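Local coordinates for protein triacylglycerol lipase (Clostridium botulinum, PDB 5AH1) that probably hydrolyses ester bonds of triacylglycerols and synthetic polyesters, as a zinc-binding alpha/beta-hydrolase of the lipase family, at residues Val46-Ile52 with Gly102-Leu106; Pro61-Pro65 with Tyr406-Val410; Tyr146-His150 with Glu201-Gln207; Gln314-Thr318 with Pro395-Ser399; Thr332-Thr336 with Ile422-His426. One frame throughout, in Å; residues are numbered along the deposited sequence. Where two conformers were deposited one is given.

In the fold
All five contacts surround the central parallel sheet of an alpha/beta-hydrolase fold. Contacts 1 and 2 are interleaved along the chain and bring segments 46-52 and 61-65, which precede the first sheet strand, 80-83, against later loops, with centres about 30 Å apart. Contact 3, at the zinc site, follows contact 1 and, like contact 4, falls between the two segments of contact 2. Contact 4 docks loop 395-399 on helix 310-317, its centre about 23 Å from that of contact 5, which joins the loops after neighbouring strands 327-331 and 415-417. Contact 2 uses the loop after edge strand 403-405. Contacts 3 and 5 each hold a metal ligand, for zinc and potassium, on opposite sides of the chain's centre.

Contact 1 (Val46-Ile52 with Gly102-Leu106); sequences VKSEEDI and GVVDL
Val46 opens the contact with a methyl-to-methyl touch, CG1 lying 4.3 Å from Val103 CG1. At Lys47 it is the backbone that takes part: its carbonyl O sits 3.4 Å from Val103 CG1 and nearly as near to CG2, so the two branches of the valine fork around this oxygen, while the lysine chain leads away from the interface. Ser48 is the N-cap of helix 49-54, its OG accepting from Asp51 N at 3.0 Å, and this capping bond fixes the turn that delivers Glu49 and Ile52 to the loop before helix 106-112. Glu49 reaches along the outside of that loop. With CG anti to the backbone N (chi1 -179°) and the rest of the chain extended, its aliphatic part crosses Val104 at about a right angle, Glu49 CG lying 4.0 Å from Val104 CG2. A water then joins the two segments, donating a hydrogen bond to Glu49 OE2 at 2.7 Å and accepting one from Asp105 N at 2.9 Å. Asp105 itself is the N-cap of helix 106-112, and its OD2 pairs with Arg91. One turn further on, Ile52 supplies the buried part of the contact: its two branches part company, CG1 meeting Val103 CG2 at 3.6 Å and CG2 lying against Val104 CG2. No direct hydrogen bond joins the segments. Cohesion therefore comes from branched aliphatic packing on the inner side, with a single water-mediated polar link from Glu49 near the partly exposed margin, and each segment carries its own helix cap.

Contact 2 (Pro61-Pro65 with Tyr406-Val410); sequences PVEFP and YNGGV
Outside the edge strand 403-405 of the alpha/beta-hydrolase sheet, Tyr406 and Pro65 bring the loop that follows this strand against the N-terminal loop ahead of strand 80-83. The proline meets the phenol at its edge, near the ring plane: Pro65 CG lies 3.3 Å from Tyr406 OH, with CD just as near. Val62 comes head-on to the tyrosine side chain and meets the ring obliquely, both methyls near CE2, with Val62 CG1 to Tyr406 CE2 at 3.9 Å. CG anti to the backbone N (chi1 -179°) extends the tyrosine out to these two residues. Its hydroxyl also shares a water with the backbone, the water lying 2.7 Å from Tyr406 OH and donating to Glu63 O at 2.7 Å. Past the tyrosine the chain folds back through an Asx turn, in which Asn407 OD1 accepts from Gly409 N at 3.2 Å, the donor standing above the carbonyl plane. That turn presents Gly408 O to the proline, 3.3 Å from Pro65 CB. In the conformer given, Val410 then divides its methyls: CG1 faces Pro65 CG at 4.1 Å, and CG2 faces Phe64 CZ at 4.2 Å. Phe446 of helix 437-448 meets Phe64 edge-to-face and also touches Val62 and Val410.

Contact 3 (Tyr146-His150 with Glu201-Gln207); sequences YGEAH and EEINCGQ. With ZN (zinc ion), chain B.
Glu202 and Gln207 receive the first turn of helix 148-154, accepting from three successive backbone N-H groups. Gln207 OE1 takes Glu148 N at 3.0 Å, with the donor above the carbonyl plane. Both carboxylate oxygens of Glu202 are used next, each on its syn side and not far out of plane: OE1 accepts from Ala149 N at 2.9 Å and OE2 from His150 N at 2.8 Å. A bend at chi2 (-57°) curls the carboxylate of Glu202 back toward these donors. On its anti lone pair Glu202 OE1 accepts a second hydrogen bond, from Gln207 NE2 at 2.9 Å, and the same amide nitrogen also bonds Glu202 O at 3.0 Å, so that both amide N-H groups of Gln207 are engaged and its rotation is fixed. A carboxylate set at the N-terminal end of a helix in this way should be stabilised by the helix dipole, and probably stays ionised although buried. Gly147 is the N-cap, and its CA lies 3.3 Å from Glu202 OE1. The helix so gripped is the one that carries His150, whose NE2 binds the zinc ion at 2.1 Å together with Asp130, His156 and Asp302; Glu202 thus serves as a second-shell residue, holding the backbone of a ligand. In the conformer given, the Glu148 carboxylate lies alongside Gln207 CB, its plane close to parallel to the amide (14°). Ala149 CB packs near Cys205, and Trp129 stacks on the imidazole of His150.

Contact 4 (Gln314-Thr318 with Pro395-Ser399); sequences QELNT and PKLGS
A chi1 of -66° sets CG of Asn317 anti to its carbonyl carbon, and a small chi2 of -13° lays the amide so that ND2 points at Leu397 O. The bond is 3.0 Å from Asn317 ND2 to Leu397 O, in the carbonyl plane and on a lone pair, with the acceptor also in the amide plane. Pro395 CB rests against the same amide, 3.4 Å from Asn317 ND2. The other partners of this amide lie outside: Arg189 donates to OD1, and Asn231 O accepts a further bond from ND2, which leaves the buried group tightly held. Gln314, extended from CG onward, crosses Leu397 at about a right angle, with Gln314 CB 3.7 Å from Leu397 CB. Gln314 OE1 accepts a hydrogen bond from a water at 2.8 Å, and that water accepts from Gly398 N at 3.0 Å. A second water spans Asn317 O and Ser399 OG. Near the end of the helix, Thr318 CA makes a CA-H...O contact of 3.4 Å with Gly398 O. Lys396 to Ser399 form a type II beta turn with glycine in its third position, here docked on the last turn of helix 310-317.

Contact 5 (Thr332-Thr336 with Ile422-His426); sequences TTQAT and INTDH. With K (potassium ion), chain C.
Thr333 and Thr424 cross at about a right angle, and their methyls touch, Thr333 CG2 to Thr424 CG2 at 3.8 Å. The two hydroxyls turn elsewhere. Thr333 OG1 bonds to Asp384 and Ser228, while Thr424 OG1, set anti to its carbonyl carbon (chi1 -59°), donates to Ile422 O at 2.8 Å. Thr333 CB also lies over the opposing backbone, 3.4 Å from Thr424 O. Gln334, next to Thr333, provides the direct polar link, Thr424 N donating to Gln334 O at 2.9 Å in a nearly straight bond. The side chain of Gln334 runs extended along its own segment, with NE2 donating a hydrogen bond to Thr336 O at 3.0 Å and OE1 taken by Arg420. Ala335 points its CB into the other segment and meets Asp425 CB at 4.0 Å, beside the backbone N of that aspartate. From there the carboxylate leads outward to the potassium ion, bound by Asp425 OD2 at 2.5 Å with three waters and further ligand atoms that include Asp428 OD2 and Pro351 O. Asn353 N also donates to OD2, so this oxygen has both a metal and a hydrogen-bond donor. At the end of the segment His426 ND1 bonds to Asp384 and the ring touches Ser182, in what is probably the nucleophile elbow (GxSxG), a set consistent with the Ser-Asp-His triad of this fold. The segments lie in the loops leaving neighbouring parallel strands 327-331 and 415-417, the first running into short strand 336-338 and the second leading to helix 437-448.

Contact 1 (Val46-Ile52 with Gly102-Leu106)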
# COMPACT_ATOMS: atom_id res chain seq x y z
N VAL A 46 11.10 -13.57 14.02
CA VAL A 46 11.44 -12.15 13.96
C VAL A 46 12.89 -11.98 14.41
O VAL A 46 13.31 -12.58 15.39
CB VAL A 46 10.51 -11.33 14.88
CG1 VAL A 46 11.01 -9.90 15.04
CG2 VAL A 46 9.08 -11.35 14.34
N LYS A 47 13.65 -11.16 13.69
CA LYS A 47 15.08 -10.98 13.98
C LYS A 47 15.35 -9.69 14.73
O LYS A 47 14.59 -8.74 14.65
CB LYS A 47 15.89 -10.95 12.68
CG LYS A 47 15.64 -12.10 11.73
CD LYS A 47 16.49 -11.94 10.49
CE LYS A 47 15.94 -12.73 9.32
NZ LYS A 47 15.88 -14.19 9.63
N SER A 48 16.47 -9.66 15.44
CA SER A 48 16.94 -8.44 16.06
C SER A 48 17.41 -7.48 14.98
O SER A 48 17.73 -7.90 13.86
CB SER A 48 18.12 -8.74 16.98
OG SER A 48 19.25 -9.13 16.21
N GLU A 49 17.48 -6.20 15.32
CA GLU A 49 18.01 -5.21 14.40
C GLU A 49 19.43 -5.59 14.01
O GLU A 49 19.82 -5.44 12.85
CB GLU A 49 17.97 -3.82 15.04
CG GLU A 49 18.49 -2.73 14.14
CD GLU A 49 18.11 -1.34 14.62
OE1 GLU A 49 17.81 -1.19 15.82
OE2 GLU A 49 18.11 -0.39 13.80
N GLU A 50 20.22 -6.07 14.97
CA GLU A 50 21.59 -6.49 14.66
C GLU A 50 21.58 -7.55 13.56
O GLU A 50 22.36 -7.48 12.61
CB GLU A 50 22.30 -7.06 15.90
CG GLU A 50 23.75 -7.46 15.63
CD GLU A 50 24.39 -8.20 16.79
OE1 GLU A 50 23.67 -8.85 17.58
OE2 GLU A 50 25.63 -8.14 16.89
N ASP A 51 20.70 -8.53 13.70
CA ASP A 51 20.65 -9.63 12.73
C ASP A 51 20.12 -9.20 11.37
O ASP A 51 20.58 -9.71 10.34
CB ASP A 51 19.86 -10.82 13.28
CG ASP A 51 20.65 -11.64 14.30
OD1 ASP A 51 21.87 -11.40 14.44
OD2 ASP A 51 20.07 -12.53 14.95
N ILE A 52 19.16 -8.28 11.33
CA ILE A 52 18.75 -7.71 10.06
C ILE A 52 19.97 -7.06 9.39
O ILE A 52 20.19 -7.25 8.20
CB ILE A 52 17.61 -6.67 10.20
CG1 ILE A 52 16.31 -7.35 10.64
CG2 ILE A 52 17.42 -5.89 8.89
CD1 ILE A 52 15.64 -8.25 9.59
N GLY A 102 10.35 -2.65 10.07
CA GLY A 102 10.27 -3.68 11.10
C GLY A 102 11.01 -3.30 12.36
O GLY A 102 10.61 -2.38 13.08
N VAL A 103 12.10 -4.02 12.64
CA VAL A 103 12.98 -3.69 13.76
C VAL A 103 13.98 -2.61 13.41
O VAL A 103 14.72 -2.14 14.28
CB VAL A 103 13.73 -4.92 14.28
CG1 VAL A 103 12.75 -5.94 14.83
CG2 VAL A 103 14.63 -5.53 13.21
N VAL A 104 14.01 -2.21 12.14
CA VAL A 104 14.79 -1.05 11.71
C VAL A 104 13.82 0.09 11.44
O VAL A 104 12.89 -0.07 10.69
CB VAL A 104 15.60 -1.35 10.43
CG1 VAL A 104 16.33 -0.09 9.95
CG2 VAL A 104 16.57 -2.50 10.67
N ASP A 105 14.02 1.24 12.07
CA ASP A 105 13.09 2.36 11.92
C ASP A 105 13.51 3.20 10.71
O ASP A 105 14.34 4.10 10.84
CB ASP A 105 13.07 3.18 13.21
CG ASP A 105 11.99 4.25 13.21
OD1 ASP A 105 11.42 4.53 12.14
OD2 ASP A 105 11.71 4.82 14.28
N LEU A 106 12.96 2.87 9.54
CA LEU A 106 13.40 3.53 8.30
C LEU A 106 13.17 5.04 8.35
O LEU A 106 14.03 5.80 7.88
CB LEU A 106 12.68 2.94 7.09
CG LEU A 106 13.05 1.51 6.69
CD1 LEU A 106 12.12 1.02 5.61
CD2 LEU A 106 14.49 1.44 6.22
O HOH W 1 16.18 1.51 13.99

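Contact 2 (Pro61-Pro65 with Tyr406-Val410)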
# COMPACT_ATOMS: atom_id res chain seq x y z
N PRO A 61 19.14 0.28 -7.72
CA PRO A 61 19.72 -0.19 -8.99
C PRO A 61 20.28 0.87 -9.94
O PRO A 61 21.01 0.49 -10.84
CB PRO A 61 18.54 -0.89 -9.66
CG PRO A 61 17.37 -0.12 -9.16
CD PRO A 61 17.67 0.17 -7.72
N VAL A 62 19.94 2.14 -9.77
CA VAL A 62 20.31 3.14 -10.75
C VAL A 62 20.75 4.43 -10.08
O VAL A 62 20.42 4.71 -8.93
CB VAL A 62 19.15 3.46 -11.73
CG1 VAL A 62 18.73 2.21 -12.49
CG2 VAL A 62 17.95 4.03 -10.99
N GLU A 63 21.55 5.19 -10.81
CA GLU A 63 21.83 6.57 -10.45
C GLU A 63 20.80 7.47 -11.11
O GLU A 63 20.19 7.11 -12.14
CB GLU A 63 23.24 6.98 -10.90
CG GLU A 63 24.38 6.35 -10.08
CD GLU A 63 24.50 6.92 -8.66
OE1 GLU A 63 24.50 8.16 -8.50
OE2 GLU A 63 24.60 6.11 -7.71
N PHE A 64 20.57 8.62 -10.51
CA PHE A 64 19.66 9.58 -11.10
C PHE A 64 20.19 10.00 -12.48
O PHE A 64 21.41 10.13 -12.66
CB PHE A 64 19.48 10.81 -10.20
CG PHE A 64 18.38 11.71 -10.66
CD1 PHE A 64 17.06 11.42 -10.34
CD2 PHE A 64 18.64 12.80 -11.47
CE1 PHE A 64 16.03 12.22 -10.79
CE2 PHE A 64 17.61 13.60 -11.93
CZ PHE A 64 16.30 13.30 -11.59
N PRO A 65 19.30 10.19 -13.47
CA PRO A 65 19.79 10.55 -14.80
C PRO A 65 20.76 11.73 -14.83
O PRO A 65 20.52 12.77 -14.21
CB PRO A 65 18.50 10.90 -15.55
CG PRO A 65 17.46 10.09 -14.91
CD PRO A 65 17.84 10.01 -13.45
N TYR A 406 11.78 2.10 -17.21
CA TYR A 406 12.78 3.12 -16.99
C TYR A 406 13.94 2.91 -17.96
O TYR A 406 14.42 1.79 -18.14
CB TYR A 406 13.27 3.04 -15.55
CG TYR A 406 14.31 4.06 -15.20
CD1 TYR A 406 13.97 5.39 -15.00
CD2 TYR A 406 15.63 3.69 -15.07
CE1 TYR A 406 14.92 6.33 -14.69
CE2 TYR A 406 16.59 4.63 -14.75
CZ TYR A 406 16.23 5.94 -14.56
OH TYR A 406 17.19 6.88 -14.24
N ASN A 407 14.37 4.00 -18.58
CA ASN A 407 15.34 3.95 -19.67
C ASN A 407 16.48 4.93 -19.47
O ASN A 407 17.09 5.37 -20.44
CB ASN A 407 14.64 4.27 -21.00
CG ASN A 407 14.18 5.72 -21.10
OD1 ASN A 407 14.11 6.45 -20.09
ND2 ASN A 407 13.86 6.15 -22.31
N GLY A 408 16.74 5.30 -18.22
CA GLY A 408 17.84 6.20 -17.92
C GLY A 408 17.47 7.67 -17.98
O GLY A 408 18.34 8.54 -17.88
N GLY A 409 16.19 7.96 -18.15
CA GLY A 409 15.67 9.31 -18.02
C GLY A 409 14.34 9.21 -17.30
O GLY A 409 13.67 8.18 -17.38
N VAL A 410 13.97 10.25 -16.56
CA VAL A 410 12.68 10.27 -15.88
C VAL A 410 11.69 11.07 -16.69
O VAL A 410 12.05 12.07 -17.32
CB VAL A 410 12.78 10.84 -14.45
CG1 VAL A 410 13.55 9.88 -13.56
CG2 VAL A 410 13.42 12.22 -14.44
O HOH W 2 19.71 6.13 -14.59

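Contact 3 (Tyr146-His150 with Glu201-Gln207)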
# COMPACT_ATOMS: atom_id res chain seq x y z
N TYR A 146 -15.28 12.11 4.88
CA TYR A 146 -15.37 11.18 3.76
C TYR A 146 -16.24 11.69 2.61
O TYR A 146 -16.32 11.03 1.59
CB TYR A 146 -15.93 9.84 4.26
CG TYR A 146 -15.05 9.14 5.27
CD1 TYR A 146 -13.85 8.58 4.87
CD2 TYR A 146 -15.40 9.06 6.61
CE1 TYR A 146 -13.03 7.94 5.77
CE2 TYR A 146 -14.59 8.42 7.52
CZ TYR A 146 -13.40 7.87 7.11
OH TYR A 146 -12.61 7.23 8.04
N GLY A 147 -16.87 12.85 2.81
CA GLY A 147 -17.76 13.42 1.82
C GLY A 147 -19.20 13.07 2.12
O GLY A 147 -19.54 11.90 2.34
N GLU A 148 -20.08 14.07 2.13
CA GLU A 148 -21.50 13.78 2.34
C GLU A 148 -22.03 12.76 1.33
O GLU A 148 -22.73 11.81 1.69
CB GLU A 148 -22.33 15.05 2.26
CG GLU A 148 -23.82 14.82 2.51
CD GLU A 148 -24.59 16.12 2.53
OE1 GLU A 148 -24.60 16.79 3.58
OE2 GLU A 148 -25.17 16.47 1.48
N ALA A 149 -21.72 12.98 0.06
CA ALA A 149 -22.31 12.16 -0.99
C ALA A 149 -21.84 10.72 -0.84
O ALA A 149 -22.64 9.79 -0.89
CB ALA A 149 -21.98 12.72 -2.35
N HIS A 150 -20.55 10.54 -0.68
CA HIS A 150 -19.98 9.22 -0.50
C HIS A 150 -20.54 8.54 0.72
O HIS A 150 -20.96 7.37 0.66
CB HIS A 150 -18.46 9.35 -0.36
CG HIS A 150 -17.78 8.07 -0.02
ND1 HIS A 150 -17.18 7.26 -0.97
CD2 HIS A 150 -17.59 7.45 1.17
CE1 HIS A 150 -16.66 6.20 -0.37
NE2 HIS A 150 -16.91 6.29 0.93
N GLU A 201 -19.09 14.36 -7.64
CA GLU A 201 -20.23 13.95 -6.81
C GLU A 201 -20.29 14.79 -5.55
O GLU A 201 -21.36 15.23 -5.14
CB GLU A 201 -20.16 12.46 -6.43
CG GLU A 201 -20.18 11.52 -7.61
CD GLU A 201 -18.77 11.07 -8.03
OE1 GLU A 201 -17.90 11.94 -8.24
OE2 GLU A 201 -18.53 9.84 -8.14
N GLU A 202 -19.14 15.01 -4.91
CA GLU A 202 -19.13 15.81 -3.70
C GLU A 202 -19.41 17.29 -4.00
O GLU A 202 -20.16 17.95 -3.27
CB GLU A 202 -17.81 15.67 -2.95
CG GLU A 202 -17.52 14.28 -2.45
CD GLU A 202 -18.59 13.69 -1.55
OE1 GLU A 202 -19.35 14.45 -0.90
OE2 GLU A 202 -18.63 12.45 -1.47
N ILE A 203 -18.79 17.82 -5.04
CA ILE A 203 -18.97 19.22 -5.39
C ILE A 203 -20.44 19.52 -5.68
O ILE A 203 -20.94 20.58 -5.30
CB ILE A 203 -18.10 19.60 -6.62
CG1 ILE A 203 -16.62 19.61 -6.25
CG2 ILE A 203 -18.52 20.94 -7.22
CD1 ILE A 203 -15.70 19.59 -7.46
N ASN A 204 -21.12 18.60 -6.37
CA ASN A 204 -22.47 18.86 -6.85
C ASN A 204 -23.58 18.54 -5.86
O ASN A 204 -24.73 18.86 -6.11
CB ASN A 204 -22.74 18.11 -8.16
CG ASN A 204 -21.92 18.64 -9.31
OD1 ASN A 204 -21.53 19.80 -9.32
ND2 ASN A 204 -21.69 17.79 -10.31
N CYS A 205 -23.28 17.91 -4.73
CA CYS A 205 -24.38 17.49 -3.86
C CYS A 205 -24.86 18.60 -2.92
O CYS A 205 -25.89 18.44 -2.27
CB CYS A 205 -24.03 16.23 -3.09
SG CYS A 205 -22.90 16.50 -1.75
N GLY A 206 -24.15 19.72 -2.87
CA GLY A 206 -24.64 20.86 -2.11
C GLY A 206 -24.53 20.69 -0.60
O GLY A 206 -25.37 21.19 0.15
N GLN A 207 -23.50 19.99 -0.14
CA GLN A 207 -23.26 19.79 1.28
C GLN A 207 -22.71 21.04 1.94
O GLN A 207 -22.12 21.91 1.27
CB GLN A 207 -22.28 18.63 1.50
CG GLN A 207 -20.84 18.93 1.11
CD GLN A 207 -20.08 17.64 0.92
OE1 GLN A 207 -19.66 16.99 1.89
NE2 GLN A 207 -19.94 17.21 -0.34
ZN ZN B . -16.30 5.04 2.48
O HOH W 3 -26.55 18.41 0.87

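Contact 4 (Gln314-Thr318 with Pro395-Ser399)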
# COMPACT_ATOMS: atom_id res chain seq x y z
N GLN A 314 -9.61 -2.21 -11.22
CA GLN A 314 -9.99 -1.70 -12.52
C GLN A 314 -10.94 -0.52 -12.37
O GLN A 314 -10.78 0.51 -13.02
CB GLN A 314 -10.65 -2.80 -13.34
CG GLN A 314 -11.16 -2.36 -14.70
CD GLN A 314 -11.66 -3.55 -15.50
OE1 GLN A 314 -11.01 -4.01 -16.41
NE2 GLN A 314 -12.81 -4.06 -15.11
N GLU A 315 -11.94 -0.67 -11.49
CA GLU A 315 -12.87 0.43 -11.27
C GLU A 315 -12.16 1.71 -10.78
O GLU A 315 -12.45 2.80 -11.25
CB GLU A 315 -13.98 0.04 -10.29
CG GLU A 315 -15.04 1.13 -10.14
CD GLU A 315 -16.14 0.82 -9.14
OE1 GLU A 315 -15.98 -0.10 -8.33
OE2 GLU A 315 -17.17 1.53 -9.15
N LEU A 316 -11.26 1.56 -9.81
CA LEU A 316 -10.45 2.69 -9.33
C LEU A 316 -9.70 3.34 -10.49
O LEU A 316 -9.68 4.56 -10.61
CB LEU A 316 -9.48 2.22 -8.25
CG LEU A 316 -8.76 3.35 -7.50
CD1 LEU A 316 -9.70 4.00 -6.49
CD2 LEU A 316 -7.50 2.88 -6.84
N ASN A 317 -9.14 2.51 -11.35
CA ASN A 317 -8.34 2.99 -12.46
C ASN A 317 -9.14 3.82 -13.46
O ASN A 317 -8.54 4.61 -14.20
CB ASN A 317 -7.69 1.83 -13.16
CG ASN A 317 -6.66 1.11 -12.32
OD1 ASN A 317 -6.24 1.62 -11.27
ND2 ASN A 317 -6.21 -0.05 -12.79
N THR A 318 -10.45 3.61 -13.53
CA THR A 318 -11.25 4.36 -14.49
C THR A 318 -11.38 5.84 -14.14
O THR A 318 -11.80 6.62 -14.98
CB THR A 318 -12.65 3.75 -14.71
OG1 THR A 318 -13.41 3.89 -13.52
CG2 THR A 318 -12.55 2.30 -15.16
N PRO A 395 -1.26 1.10 -13.33
CA PRO A 395 -2.62 0.73 -13.71
C PRO A 395 -2.72 0.55 -15.23
O PRO A 395 -2.23 1.41 -15.97
CB PRO A 395 -3.43 1.94 -13.24
CG PRO A 395 -2.45 3.09 -13.34
CD PRO A 395 -1.15 2.51 -12.90
N LYS A 396 -3.36 -0.54 -15.64
CA LYS A 396 -3.61 -0.86 -17.04
C LYS A 396 -5.08 -1.22 -17.26
O LYS A 396 -5.67 -0.76 -18.24
CB LYS A 396 -2.70 -2.02 -17.48
CG LYS A 396 -1.22 -1.66 -17.38
CD LYS A 396 -0.29 -2.80 -17.67
CE LYS A 396 -0.32 -3.93 -16.66
NZ LYS A 396 -0.07 -3.50 -15.25
N LEU A 397 -5.68 -2.00 -16.36
CA LEU A 397 -7.11 -2.30 -16.45
C LEU A 397 -7.88 -1.02 -16.31
O LEU A 397 -7.74 -0.30 -15.33
CB LEU A 397 -7.52 -3.27 -15.34
CG LEU A 397 -6.83 -4.64 -15.26
CD1 LEU A 397 -7.36 -5.41 -14.03
CD2 LEU A 397 -6.99 -5.46 -16.52
N GLY A 398 -8.69 -0.69 -17.31
CA GLY A 398 -9.50 0.51 -17.28
C GLY A 398 -8.74 1.82 -17.25
O GLY A 398 -9.34 2.85 -16.93
N SER A 399 -7.44 1.82 -17.60
CA SER A 399 -6.59 3.00 -17.46
C SER A 399 -6.14 3.56 -18.79
O SER A 399 -5.89 2.81 -19.73
CB SER A 399 -5.34 2.66 -16.62
OG SER A 399 -4.54 3.81 -16.39
O HOH W 4 -9.43 -3.32 -18.59
O HOH W 5 -5.77 4.68 -14.11

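Contact 5 (Thr332-Thr336 with Ile422-His426)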
# COMPACT_ATOMS: atom_id res chain seq x y z
N THR A 332 8.30 -3.27 -8.63
CA THR A 332 7.70 -4.60 -8.67
C THR A 332 8.60 -5.57 -7.89
O THR A 332 9.81 -5.62 -8.14
CB THR A 332 7.59 -5.09 -10.13
OG1 THR A 332 6.71 -4.22 -10.86
CG2 THR A 332 7.06 -6.52 -10.19
N THR A 333 8.00 -6.28 -6.95
CA THR A 333 8.67 -7.36 -6.24
C THR A 333 8.22 -8.70 -6.81
O THR A 333 7.06 -8.86 -7.20
CB THR A 333 8.37 -7.29 -4.72
OG1 THR A 333 7.03 -6.84 -4.50
CG2 THR A 333 9.32 -6.33 -4.04
N GLN A 334 9.14 -9.67 -6.81
CA GLN A 334 8.85 -11.03 -7.27
C GLN A 334 9.59 -12.03 -6.40
O GLN A 334 10.76 -11.80 -6.08
CB GLN A 334 9.28 -11.22 -8.73
CG GLN A 334 9.11 -12.65 -9.21
CD GLN A 334 9.42 -12.85 -10.66
OE1 GLN A 334 9.67 -11.90 -11.40
NE2 GLN A 334 9.40 -14.10 -11.09
N ALA A 335 8.93 -13.12 -6.03
CA ALA A 335 9.59 -14.18 -5.27
C ALA A 335 9.08 -15.57 -5.68
O ALA A 335 9.22 -16.53 -4.92
CB ALA A 335 9.47 -13.96 -3.76
N THR A 336 8.53 -15.67 -6.89
CA THR A 336 8.18 -16.95 -7.49
C THR A 336 9.07 -17.31 -8.67
O THR A 336 9.77 -16.45 -9.24
CB THR A 336 6.72 -16.96 -7.99
OG1 THR A 336 6.52 -15.89 -8.91
CG2 THR A 336 5.74 -16.81 -6.83
N ILE A 422 13.80 -8.53 -7.86
CA ILE A 422 13.64 -9.98 -7.84
C ILE A 422 14.10 -10.60 -6.51
O ILE A 422 14.75 -9.95 -5.68
CB ILE A 422 14.38 -10.66 -9.02
CG1 ILE A 422 15.87 -10.33 -8.97
CG2 ILE A 422 13.77 -10.21 -10.35
CD1 ILE A 422 16.70 -11.09 -9.97
N ASN A 423 13.74 -11.87 -6.31
CA ASN A 423 14.08 -12.62 -5.11
C ASN A 423 13.67 -11.90 -3.82
O ASN A 423 14.38 -11.98 -2.82
CB ASN A 423 15.58 -12.91 -5.07
CG ASN A 423 16.06 -13.62 -6.32
OD1 ASN A 423 15.40 -14.52 -6.83
ND2 ASN A 423 17.21 -13.20 -6.83
N THR A 424 12.54 -11.20 -3.86
CA THR A 424 12.12 -10.33 -2.77
C THR A 424 10.62 -10.47 -2.61
O THR A 424 9.87 -10.15 -3.53
CB THR A 424 12.49 -8.87 -3.09
OG1 THR A 424 13.90 -8.78 -3.28
CG2 THR A 424 12.06 -7.95 -1.97
N ASP A 425 10.18 -10.96 -1.46
CA ASP A 425 8.75 -11.12 -1.24
C ASP A 425 8.08 -9.82 -0.83
O ASP A 425 8.73 -8.80 -0.60
CB ASP A 425 8.40 -12.31 -0.32
CG ASP A 425 8.63 -12.07 1.18
OD1 ASP A 425 8.36 -10.99 1.72
OD2 ASP A 425 9.03 -13.05 1.83
N HIS A 426 6.75 -9.88 -0.74
CA HIS A 426 5.93 -8.71 -0.54
C HIS A 426 6.33 -7.88 0.68
O HIS A 426 6.26 -6.66 0.62
CB HIS A 426 4.48 -9.17 -0.39
CG HIS A 426 3.48 -8.06 -0.52
ND1 HIS A 426 3.23 -7.43 -1.72
CD2 HIS A 426 2.67 -7.47 0.38
CE1 HIS A 426 2.31 -6.50 -1.55
NE2 HIS A 426 1.95 -6.51 -0.28
K K C . 11.40 -13.35 2.47
O HOH W 6 12.05 -15.61 3.12
O HOH W 7 10.54 -13.56 4.73
O HOH W 8 13.59 -12.64 3.59